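Local coordinates for protein peptide methionine sulfoxide reductase MsrA (Treponema denticola ATCC 35405, PDB 5FA9) that probably repairs oxidised proteins by reducing both S and R forms of methionine sulfoxide back to methionine, as a fused MsrA-MsrB enzyme with thioredoxin as reductant, at residues L219-N224 against P309-T314; F204-I209 against L291-Y296; H71-I76 against I122-E127; E4-G9 against Y97-S102. The protein carries 2 engineered substitutions. All blocks are in the same frame, centred on the assembly; numbering follows the deposited sequence.

Contact 1: L219-N224 against P309-T314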
# COMPACT_ATOMS: atom_id res chain seq x y z
N LEU B 219 -16.38 2.44 20.59
CA LEU B 219 -16.78 2.37 19.19
C LEU B 219 -15.95 3.30 18.31
O LEU B 219 -15.58 2.94 17.19
CB LEU B 219 -18.26 2.71 19.04
CG LEU B 219 -19.25 1.81 19.78
CD1 LEU B 219 -20.67 2.34 19.64
CD2 LEU B 219 -19.15 0.38 19.28
N PHE B 220 -15.66 4.50 18.82
CA PHE B 220 -14.91 5.48 18.04
C PHE B 220 -13.90 6.24 18.90
O PHE B 220 -14.06 6.36 20.11
CB PHE B 220 -15.87 6.46 17.37
CG PHE B 220 -16.81 5.81 16.40
CD1 PHE B 220 -16.43 5.56 15.09
CD2 PHE B 220 -18.09 5.46 16.79
CE1 PHE B 220 -17.30 4.96 14.20
CE2 PHE B 220 -18.97 4.86 15.91
CZ PHE B 220 -18.57 4.61 14.61
N SER B 221 -12.86 6.75 18.25
CA SER B 221 -11.85 7.56 18.91
C SER B 221 -11.94 9.02 18.48
O SER B 221 -12.32 9.32 17.34
CB SER B 221 -10.45 7.02 18.61
OG SER B 221 -9.45 7.89 19.13
N SER B 222 -11.60 9.93 19.39
CA SER B 222 -11.61 11.36 19.09
C SER B 222 -10.60 11.71 17.99
O SER B 222 -10.74 12.73 17.32
CB SER B 222 -11.30 12.17 20.35
OG SER B 222 -10.04 11.82 20.89
N LEU B 223 -9.60 10.85 17.83
CA LEU B 223 -8.56 11.07 16.82
C LEU B 223 -9.12 10.94 15.41
O LEU B 223 -8.58 11.52 14.47
CB LEU B 223 -7.42 10.07 17.02
CG LEU B 223 -6.18 10.22 16.14
CD1 LEU B 223 -5.51 11.57 16.38
CD2 LEU B 223 -5.20 9.08 16.37
N ASN B 224 -10.21 10.20 15.27
CA ASN B 224 -10.80 9.95 13.96
C ASN B 224 -12.03 10.83 13.71
O ASN B 224 -12.69 10.70 12.68
CB ASN B 224 -11.18 8.48 13.83
CG ASN B 224 -10.00 7.55 14.07
OD1 ASN B 224 -8.95 7.70 13.45
ND2 ASN B 224 -10.18 6.60 14.98
N PRO B 309 -3.89 4.01 23.34
CA PRO B 309 -3.16 4.31 22.10
C PRO B 309 -4.05 4.73 20.92
O PRO B 309 -3.55 5.37 19.99
CB PRO B 309 -2.45 3.00 21.78
CG PRO B 309 -2.30 2.32 23.09
CD PRO B 309 -3.56 2.65 23.82
N TYR B 310 -5.33 4.38 20.96
CA TYR B 310 -6.25 4.77 19.89
C TYR B 310 -6.55 6.26 19.95
O TYR B 310 -6.96 6.86 18.95
CB TYR B 310 -7.54 3.96 19.97
CG TYR B 310 -7.34 2.48 19.73
CD1 TYR B 310 -7.02 2.00 18.46
CD2 TYR B 310 -7.47 1.56 20.76
CE1 TYR B 310 -6.83 0.65 18.24
CE2 TYR B 310 -7.28 0.21 20.54
CZ TYR B 310 -6.97 -0.24 19.28
OH TYR B 310 -6.78 -1.59 19.06
N VAL B 311 -6.35 6.86 21.12
CA VAL B 311 -6.53 8.30 21.28
C VAL B 311 -5.21 9.02 21.05
O VAL B 311 -5.15 10.02 20.33
CB VAL B 311 -7.07 8.65 22.68
CG1 VAL B 311 -7.30 10.15 22.80
CG2 VAL B 311 -8.34 7.88 22.97
N LYS B 312 -4.15 8.51 21.67
CA LYS B 312 -2.82 9.09 21.53
C LYS B 312 -1.81 8.05 21.07
O LYS B 312 -1.14 7.43 21.89
CB LYS B 312 -2.36 9.72 22.85
CG LYS B 312 -3.17 10.92 23.30
CD LYS B 312 -2.63 11.48 24.60
CE LYS B 312 -3.43 12.68 25.07
NZ LYS B 312 -3.11 13.89 24.26
N PRO B 313 -1.71 7.85 19.74
CA PRO B 313 -0.79 6.87 19.14
C PRO B 313 0.67 7.13 19.48
O PRO B 313 1.47 6.19 19.51
CB PRO B 313 -1.04 7.04 17.63
CG PRO B 313 -1.67 8.39 17.49
CD PRO B 313 -2.48 8.58 18.73
N THR B 314 1.01 8.39 19.74
CA THR B 314 2.37 8.75 20.12
C THR B 314 2.38 9.39 21.51
O THR B 314 3.29 10.14 21.85
CB THR B 314 3.00 9.72 19.11
OG1 THR B 314 2.20 10.90 19.01
CG2 THR B 314 3.12 9.07 17.74
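An ST turn at the end of strand 218-221 meets the carbonyl of Tyr310 in the short helix 308-311, near the C-terminus of the chain. Ser221 is the pivot. Its OG gives its hydrogen to Tyr310 O at 2.7 Å and accepts from the backbone, Leu223 N lying 3.2 Å from Ser221 OG with an N-H...O angle of 163°. With OG anti to its own backbone nitrogen (chi1 173°), the hydroxyl lies beside its own carbonyl carbon, where it meets both Leu223 N and Tyr310 O. It reaches the Tyr310 carbonyl from above the peptide plane, 54° out of it, and not along a lone pair. Val311 divides its methyls: Val311 CG2 lies 4.0 Å from Ser221 OG, and CG1 is 3.7 Å from Ser222 OG, a hydroxyl whose stronger partner is the backbone N of Gly208. Farther out, the CD2 methyl of Leu223 meets the CD-CG edge of the Pro313 ring, Leu223 CD2 resting 3.6 Å from Pro313 CD; a DTT molecule, probably from the crystallisation liquor, is bound beside Leu223. The Tyr310 side chain packs against Gln66 and Glu67 of the MsrA part, its hydroxyl bonding to Tyr163. One buried hydroxyl thus both donates and accepts, which fixes its rotation while it joins the turn to the C-terminal segment.

Contact 2: F204-I209 against L291-Y296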
# COMPACT_ATOMS: atom_id res chain seq x y z
N PHE B 204 -17.65 19.09 18.89
CA PHE B 204 -16.94 18.56 20.05
C PHE B 204 -15.63 17.92 19.61
O PHE B 204 -15.60 17.13 18.66
CB PHE B 204 -17.83 17.55 20.77
CG PHE B 204 -17.35 17.19 22.15
CD1 PHE B 204 -17.68 17.97 23.24
CD2 PHE B 204 -16.59 16.05 22.35
CE1 PHE B 204 -17.25 17.63 24.51
CE2 PHE B 204 -16.15 15.70 23.61
CZ PHE B 204 -16.48 16.50 24.69
N ASP B 205 -14.53 18.25 20.29
CA ASP B 205 -13.21 17.84 19.84
C ASP B 205 -12.29 17.45 21.01
O ASP B 205 -11.07 17.37 20.85
CB ASP B 205 -12.56 18.95 19.00
CG ASP B 205 -11.34 18.47 18.22
OD1 ASP B 205 -11.35 17.31 17.76
OD2 ASP B 205 -10.38 19.26 18.08
N ALA B 206 -12.85 17.19 22.17
CA ALA B 206 -12.05 16.80 23.30
C ALA B 206 -11.45 15.43 23.07
O ALA B 206 -11.96 14.66 22.32
CB ALA B 206 -12.87 16.84 24.57
N GLU B 207 -10.33 15.15 23.71
CA GLU B 207 -9.65 13.87 23.54
C GLU B 207 -10.26 12.79 24.42
O GLU B 207 -10.51 13.00 25.61
CB GLU B 207 -8.16 14.01 23.85
CG GLU B 207 -7.41 14.93 22.90
CD GLU B 207 -5.92 14.99 23.20
OE1 GLU B 207 -5.15 14.34 22.47
OE2 GLU B 207 -5.54 15.67 24.17
N GLY B 208 -10.50 11.63 23.82
CA GLY B 208 -11.10 10.51 24.53
C GLY B 208 -11.75 9.55 23.56
O GLY B 208 -11.56 9.65 22.35
N ILE B 209 -12.51 8.60 24.09
CA ILE B 209 -13.19 7.62 23.25
C ILE B 209 -14.70 7.77 23.33
O ILE B 209 -15.24 8.27 24.32
CB ILE B 209 -12.82 6.17 23.64
CG1 ILE B 209 -13.14 5.92 25.11
CG2 ILE B 209 -11.35 5.91 23.37
CD1 ILE B 209 -12.91 4.48 25.55
N LEU B 291 -23.98 7.46 21.72
CA LEU B 291 -22.61 7.44 22.23
C LEU B 291 -22.48 8.04 23.63
O LEU B 291 -23.24 8.93 24.01
CB LEU B 291 -21.68 8.18 21.27
CG LEU B 291 -21.68 7.70 19.82
CD1 LEU B 291 -20.80 8.59 18.96
CD2 LEU B 291 -21.23 6.24 19.73
N ARG B 292 -21.51 7.54 24.38
CA ARG B 292 -21.11 8.13 25.65
C ARG B 292 -19.63 8.48 25.62
O ARG B 292 -18.78 7.60 25.47
CB ARG B 292 -21.41 7.17 26.80
CG ARG B 292 -20.97 7.68 28.17
CD ARG B 292 -21.36 6.71 29.27
NE ARG B 292 -20.45 6.76 30.40
CZ ARG B 292 -19.60 5.79 30.72
NH1 ARG B 292 -19.55 4.69 29.98
NH2 ARG B 292 -18.79 5.91 31.76
N PHE B 293 -19.32 9.76 25.75
CA PHE B 293 -17.93 10.22 25.67
C PHE B 293 -17.18 10.02 26.98
O PHE B 293 -17.67 10.34 28.06
CB PHE B 293 -17.87 11.69 25.26
CG PHE B 293 -16.48 12.25 25.22
CD1 PHE B 293 -15.62 11.92 24.18
CD2 PHE B 293 -16.02 13.10 26.21
CE1 PHE B 293 -14.34 12.43 24.13
CE2 PHE B 293 -14.74 13.61 26.17
CZ PHE B 293 -13.90 13.28 25.13
N ILE B 294 -15.96 9.48 26.86
CA ILE B 294 -15.10 9.26 28.02
C ILE B 294 -13.76 9.94 27.81
O ILE B 294 -12.96 9.51 26.97
CB ILE B 294 -14.88 7.76 28.28
CG1 ILE B 294 -16.23 7.05 28.44
CG2 ILE B 294 -14.01 7.56 29.51
CD1 ILE B 294 -16.12 5.62 28.88
N PRO B 295 -13.50 11.02 28.57
CA PRO B 295 -12.26 11.80 28.46
C PRO B 295 -11.01 10.95 28.64
O PRO B 295 -11.03 9.98 29.40
CB PRO B 295 -12.39 12.82 29.60
CG PRO B 295 -13.85 12.93 29.84
CD PRO B 295 -14.40 11.56 29.59
N TYR B 296 -9.94 11.31 27.93
CA TYR B 296 -8.68 10.57 27.99
C TYR B 296 -8.14 10.45 29.41
O TYR B 296 -7.63 9.41 29.81
CB TYR B 296 -7.64 11.24 27.09
CG TYR B 296 -6.31 10.51 27.02
CD1 TYR B 296 -6.13 9.43 26.17
CD2 TYR B 296 -5.24 10.92 27.80
CE1 TYR B 296 -4.92 8.76 26.11
CE2 TYR B 296 -4.02 10.26 27.75
CZ TYR B 296 -3.87 9.18 26.89
OH TYR B 296 -2.67 8.52 26.83
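An antiparallel strand pairing in the three-stranded sheet of the MsrB part joins residues 204-209 to 291-296, with strand 208-212 in the centre, between 218-221 and an outer strand, 291-295. Ile209 and Ile294 form a hydrogen-bonded pair, with Ile294 N 2.9 Å from Ile209 O and Ile209 N 3.1 Å from Ile294 O; their side chains lie side by side on one face, where Met299 and Tyr304 also pack. Past the Gly208-Pro295 pair, which is non-hydrogen-bonded, one more backbone bond, Tyr296 N to Glu207 O at 2.9 Å, follows where helix 296-299 begins. The backbones come close at Gly208, with Gly208 CA 3.2 Å from Ile294 O in a CA-H...O contact; the Phe293 ring also lies close by. This sheet belongs to the SelR (MsrB) domain, of the beta-tent type, and on the face away from Ile209 and Ile294 aromatic rings gather. Phe204 and Phe293 make a T-shaped stack there: the CE2 edge of Phe204 is aimed at the middle of the Phe293 face, centroids 4.8 Å apart and planes at 77°. Phe293 has CG anti to its backbone nitrogen (chi1 177°), which brings the ring close to residues 206-208, and Ala206 CB rests 3.7 Å from Phe293 CZ. Tyr210 adds a third ring to the group. The carboxylate of Glu207 points off to a salt bridge with Lys312.

Contact 3: H71-I76 against I122-E127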
# COMPACT_ATOMS: atom_id res chain seq x y z
N HIS B 71 -2.91 -6.82 18.33
CA HIS B 71 -3.02 -8.22 17.92
C HIS B 71 -1.68 -8.93 18.07
O HIS B 71 -1.61 -10.08 18.52
CB HIS B 71 -3.51 -8.34 16.48
CG HIS B 71 -4.97 -8.07 16.31
ND1 HIS B 71 -5.94 -8.94 16.75
CD2 HIS B 71 -5.63 -7.04 15.73
CE1 HIS B 71 -7.14 -8.45 16.46
NE2 HIS B 71 -6.97 -7.30 15.84
N TYR B 72 -0.61 -8.24 17.68
CA TYR B 72 0.73 -8.80 17.72
C TYR B 72 1.15 -9.18 19.13
O TYR B 72 1.62 -10.30 19.36
CB TYR B 72 1.73 -7.80 17.13
CG TYR B 72 3.18 -8.21 17.29
CD1 TYR B 72 3.71 -9.27 16.58
CD2 TYR B 72 4.02 -7.51 18.16
CE1 TYR B 72 5.03 -9.64 16.73
CE2 TYR B 72 5.34 -7.88 18.31
CZ TYR B 72 5.84 -8.94 17.59
OH TYR B 72 7.16 -9.31 17.74
N PHE B 73 0.97 -8.27 20.08
CA PHE B 73 1.33 -8.52 21.47
C PHE B 73 0.40 -9.56 22.10
O PHE B 73 0.75 -10.19 23.10
CB PHE B 73 1.30 -7.22 22.28
CG PHE B 73 2.58 -6.44 22.21
CD1 PHE B 73 2.77 -5.48 21.22
CD2 PHE B 73 3.59 -6.66 23.13
CE1 PHE B 73 3.95 -4.76 21.16
CE2 PHE B 73 4.77 -5.94 23.07
CZ PHE B 73 4.95 -4.99 22.08
N ARG B 74 -0.78 -9.73 21.52
CA ARG B 74 -1.75 -10.69 22.03
C ARG B 74 -1.30 -12.13 21.78
O ARG B 74 -1.56 -13.02 22.59
CB ARG B 74 -3.11 -10.46 21.38
CG ARG B 74 -4.15 -11.53 21.67
CD ARG B 74 -5.29 -11.47 20.68
NE ARG B 74 -6.46 -12.22 21.14
CZ ARG B 74 -7.61 -12.28 20.48
NH1 ARG B 74 -7.75 -11.64 19.32
NH2 ARG B 74 -8.62 -12.98 20.96
N ILE B 75 -0.59 -12.35 20.68
CA ILE B 75 -0.23 -13.70 20.27
C ILE B 75 1.23 -14.06 20.55
O ILE B 75 1.71 -15.11 20.14
CB ILE B 75 -0.49 -13.92 18.76
CG1 ILE B 75 0.40 -12.99 17.93
CG2 ILE B 75 -1.96 -13.68 18.44
CD1 ILE B 75 0.26 -13.20 16.43
N ILE B 76 1.94 -13.18 21.26
CA ILE B 76 3.34 -13.46 21.59
C ILE B 76 3.64 -13.25 23.07
O ILE B 76 2.85 -12.65 23.80
CB ILE B 76 4.31 -12.57 20.79
CG1 ILE B 76 4.21 -11.12 21.25
CG2 ILE B 76 4.07 -12.70 19.29
CD1 ILE B 76 5.37 -10.26 20.83
N ILE B 122 10.28 -5.96 28.40
CA ILE B 122 9.94 -6.41 27.05
C ILE B 122 11.20 -6.45 26.20
O ILE B 122 11.96 -5.49 26.15
CB ILE B 122 8.89 -5.49 26.39
CG1 ILE B 122 7.53 -5.68 27.06
CG2 ILE B 122 8.78 -5.78 24.90
CD1 ILE B 122 6.47 -4.72 26.58
N VAL B 123 11.42 -7.58 25.53
CA VAL B 123 12.64 -7.78 24.75
C VAL B 123 12.37 -7.77 23.25
O VAL B 123 13.25 -8.11 22.45
CB VAL B 123 13.33 -9.10 25.12
CG1 VAL B 123 13.82 -9.06 26.56
CG2 VAL B 123 12.38 -10.27 24.91
N VAL B 124 11.16 -7.37 22.87
CA VAL B 124 10.83 -7.20 21.46
C VAL B 124 11.67 -6.09 20.87
O VAL B 124 11.64 -4.95 21.35
CB VAL B 124 9.33 -6.88 21.26
CG1 VAL B 124 9.03 -6.67 19.79
CG2 VAL B 124 8.46 -7.98 21.84
N GLU B 125 12.44 -6.40 19.84
CA GLU B 125 13.33 -5.42 19.23
C GLU B 125 12.58 -4.56 18.22
O GLU B 125 11.76 -5.05 17.45
CB GLU B 125 14.53 -6.10 18.57
CG GLU B 125 14.18 -7.12 17.50
CD GLU B 125 15.40 -7.76 16.88
OE1 GLU B 125 16.44 -7.86 17.57
OE2 GLU B 125 15.33 -8.16 15.70
N VAL B 126 12.87 -3.26 18.23
CA VAL B 126 12.30 -2.35 17.25
C VAL B 126 13.41 -1.76 16.39
O VAL B 126 14.19 -0.93 16.85
CB VAL B 126 11.51 -1.21 17.93
CG1 VAL B 126 10.99 -0.23 16.89
CG2 VAL B 126 10.36 -1.79 18.74
N GLU B 127 13.47 -2.20 15.14
CA GLU B 127 14.53 -1.77 14.23
C GLU B 127 13.95 -1.43 12.87
O GLU B 127 12.88 -1.91 12.50
CB GLU B 127 15.59 -2.86 14.07
CG GLU B 127 16.19 -3.38 15.36
CD GLU B 127 17.16 -4.52 15.14
OE1 GLU B 127 17.23 -5.03 14.00
OE2 GLU B 127 17.87 -4.91 16.09
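Val124 wedges its two methyl groups among side chains from the end of helix 65-74 and just beyond, CG1 for Tyr72, CG2 for Ile76 and, more loosely, Phe73. CG1, anti to the backbone nitrogen (chi1 178°), meets the rim of the tyrosine ring near its plane, Val124 CG1 being 3.8 Å from Tyr72 OH; the two side chains slide past each other in opposite directions. On the CG2 branch, Ile76 CD1 comes within 4.0 Å of Val124 CG2. Ile76 has CG1 held between its backbone nitrogen and carbonyl carbon (chi1 69°), and from there the extended chain delivers CD1 to the valine. Phe73 crosses Ile122 at about a right angle, with Phe73 CE2 4.1 Å from Ile122 CD1, and Met114 of helix 104-115 packs on both. The contact is van der Waals packing, with Tyr72 OH the polar atom at its margin. That buried hydroxyl is satisfied, since it bonds to the backbone O of Ala8 in strand 2-8, while Phe19 and Ile96 lie against the tyrosine side chain. Here the helix end packs on the loop leading into strand 125-128, part of the layer of helices against the mixed sheet in the alpha/beta fold of MsrA.

Contact 4: E4-G9 against Y97-S102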
# COMPACT_ATOMS: atom_id res chain seq x y z
N GLU B 4 2.31 -0.70 5.29
CA GLU B 4 2.91 -2.00 5.53
C GLU B 4 3.78 -2.02 6.78
O GLU B 4 4.48 -1.05 7.09
CB GLU B 4 3.73 -2.44 4.31
CG GLU B 4 4.88 -1.52 3.95
CD GLU B 4 5.54 -1.90 2.64
OE1 GLU B 4 4.89 -1.77 1.58
OE2 GLU B 4 6.71 -2.34 2.67
N ILE B 5 3.72 -3.13 7.50
CA ILE B 5 4.49 -3.32 8.73
C ILE B 5 5.01 -4.76 8.76
O ILE B 5 4.39 -5.66 8.20
CB ILE B 5 3.63 -3.01 9.98
CG1 ILE B 5 4.49 -3.03 11.25
CG2 ILE B 5 2.46 -3.98 10.09
CD1 ILE B 5 5.50 -1.91 11.32
N TYR B 6 6.15 -4.97 9.40
CA TYR B 6 6.77 -6.29 9.44
C TYR B 6 6.86 -6.81 10.87
O TYR B 6 7.46 -6.17 11.73
CB TYR B 6 8.16 -6.25 8.79
CG TYR B 6 8.13 -5.92 7.31
CD1 TYR B 6 7.94 -4.62 6.87
CD2 TYR B 6 8.30 -6.92 6.36
CE1 TYR B 6 7.91 -4.32 5.52
CE2 TYR B 6 8.28 -6.63 5.01
CZ TYR B 6 8.08 -5.32 4.59
OH TYR B 6 8.06 -5.03 3.25
N LEU B 7 6.27 -7.97 11.11
CA LEU B 7 6.18 -8.52 12.46
C LEU B 7 6.79 -9.92 12.57
O LEU B 7 6.39 -10.84 11.86
CB LEU B 7 4.72 -8.56 12.91
CG LEU B 7 3.98 -7.22 12.91
CD1 LEU B 7 2.53 -7.40 13.31
CD2 LEU B 7 4.67 -6.22 13.83
N ALA B 8 7.75 -10.06 13.47
CA ALA B 8 8.35 -11.36 13.77
C ALA B 8 7.87 -11.85 15.13
O ALA B 8 8.22 -11.28 16.16
CB ALA B 8 9.86 -11.27 13.73
N GLY B 9 7.08 -12.92 15.13
CA GLY B 9 6.53 -13.46 16.36
C GLY B 9 6.58 -14.98 16.42
O GLY B 9 5.58 -15.62 16.73
N TYR B 97 9.49 -4.49 12.68
CA TYR B 97 10.35 -3.84 11.70
C TYR B 97 9.55 -2.91 10.80
O TYR B 97 8.50 -3.29 10.28
CB TYR B 97 11.09 -4.89 10.87
CG TYR B 97 11.75 -5.96 11.71
CD1 TYR B 97 12.94 -5.71 12.37
CD2 TYR B 97 11.17 -7.22 11.84
CE1 TYR B 97 13.55 -6.69 13.14
CE2 TYR B 97 11.77 -8.20 12.61
CZ TYR B 97 12.96 -7.93 13.26
OH TYR B 97 13.56 -8.91 14.02
N TYR B 98 10.06 -1.70 10.61
CA TYR B 98 9.35 -0.69 9.85
C TYR B 98 10.11 -0.31 8.58
O TYR B 98 11.34 -0.33 8.54
CB TYR B 98 9.11 0.56 10.70
CG TYR B 98 10.38 1.20 11.23
CD1 TYR B 98 11.05 2.16 10.49
CD2 TYR B 98 10.89 0.84 12.47
CE1 TYR B 98 12.21 2.75 10.97
CE2 TYR B 98 12.05 1.43 12.96
CZ TYR B 98 12.70 2.38 12.20
OH TYR B 98 13.85 2.96 12.68
N VAL B 99 9.36 0.05 7.55
CA VAL B 99 9.93 0.58 6.32
C VAL B 99 9.51 2.04 6.18
O VAL B 99 10.06 2.79 5.38
CB VAL B 99 9.48 -0.24 5.09
CG1 VAL B 99 8.00 -0.02 4.83
CG2 VAL B 99 10.29 0.11 3.87
N ASP B 100 8.54 2.42 7.00
CA ASP B 100 8.01 3.78 7.00
C ASP B 100 8.43 4.49 8.29
O ASP B 100 7.98 4.13 9.38
CB ASP B 100 6.48 3.76 6.86
CG ASP B 100 5.89 5.13 6.59
OD1 ASP B 100 6.63 6.13 6.66
OD2 ASP B 100 4.68 5.19 6.30
N ASP B 101 9.28 5.50 8.15
CA ASP B 101 9.84 6.20 9.31
C ASP B 101 8.80 6.97 10.11
O ASP B 101 9.05 7.39 11.24
CB ASP B 101 10.96 7.14 8.87
CG ASP B 101 12.14 6.41 8.27
OD1 ASP B 101 12.42 5.27 8.71
OD2 ASP B 101 12.80 6.97 7.37
N SER B 102 7.62 7.18 9.52
CA SER B 102 6.54 7.87 10.20
C SER B 102 5.92 7.00 11.30
O SER B 102 5.18 7.49 12.14
CB SER B 102 5.46 8.30 9.20
OG SER B 102 4.80 7.18 8.65
O HOH W 1 6.56 0.42 7.83
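Tyr6 and Tyr97 stand on the same face of the sheet as a hydrogen-bonded antiparallel pair, Tyr6 CB 3.8 Å from Tyr97 CB and their rings leaning different ways. The backbones lock them in register: Tyr97 N lies 2.8 Å from Tyr6 O with an almost straight N-H...O angle of 175°, and Tyr6 N returns a bond to Tyr97 O at 3.0 Å. The Tyr97 ring lies along strand 2-8 beside Ala8, whose small CB fits at the ring's edge, 3.8 Å from Tyr97 CE2; the phenol itself bonds to Glu125. The Tyr6 ring extends the other way, to Glu4. Its OH donates to Glu4 OE2, coming from above the carboxylate plane, and together these two side chains make the recess into which Val99 sets a methyl, Val99 CG1 lying 3.4 Å from Glu4 OE2. That methyl sits between its backbone nitrogen and carbonyl carbon (chi1 69°), which turns it to the glutamate. Met1 of the second subunit packs on Glu4 and Val99, and Glu4 OE1 also bonds to Ile2 N of that subunit. Past the last direct bond, a water bridges the strands, donating to Glu4 O at 2.7 Å and accepting from Val99 N. On the other face, Ile5 CD1 tucks against Tyr97 O, 3.5 Å away, with Ile107 nearby. Strands 2-8 and 95-98 are thereby antiparallel neighbours inside the mixed six-stranded sheet of the MsrA part.

Contacts 3 and 4 belong to the MsrA part and touch directly: two tyrosine hydroxyls join them, one tying helix 65-74 to strand 2-8, the other strand 95-98 to strand 125-128. Contacts 1 and 2 meet as well, through a salt bridge and the adjacent strands 218-221 and 208-212. Contacts 1, 3 and 4 are largely buried, whereas contact 2 is only partly so. Chemistry tracks the elements joined rather than the depth: strand pairing in contacts 2 and 4, van der Waals packing in contact 3, one serine hydroxyl bond beside a small apolar patch in contact 1. Contacts 2 and 4 lie about 30 Å apart, centre to centre; contact 1's C-terminal segment touches both parts of the fusion.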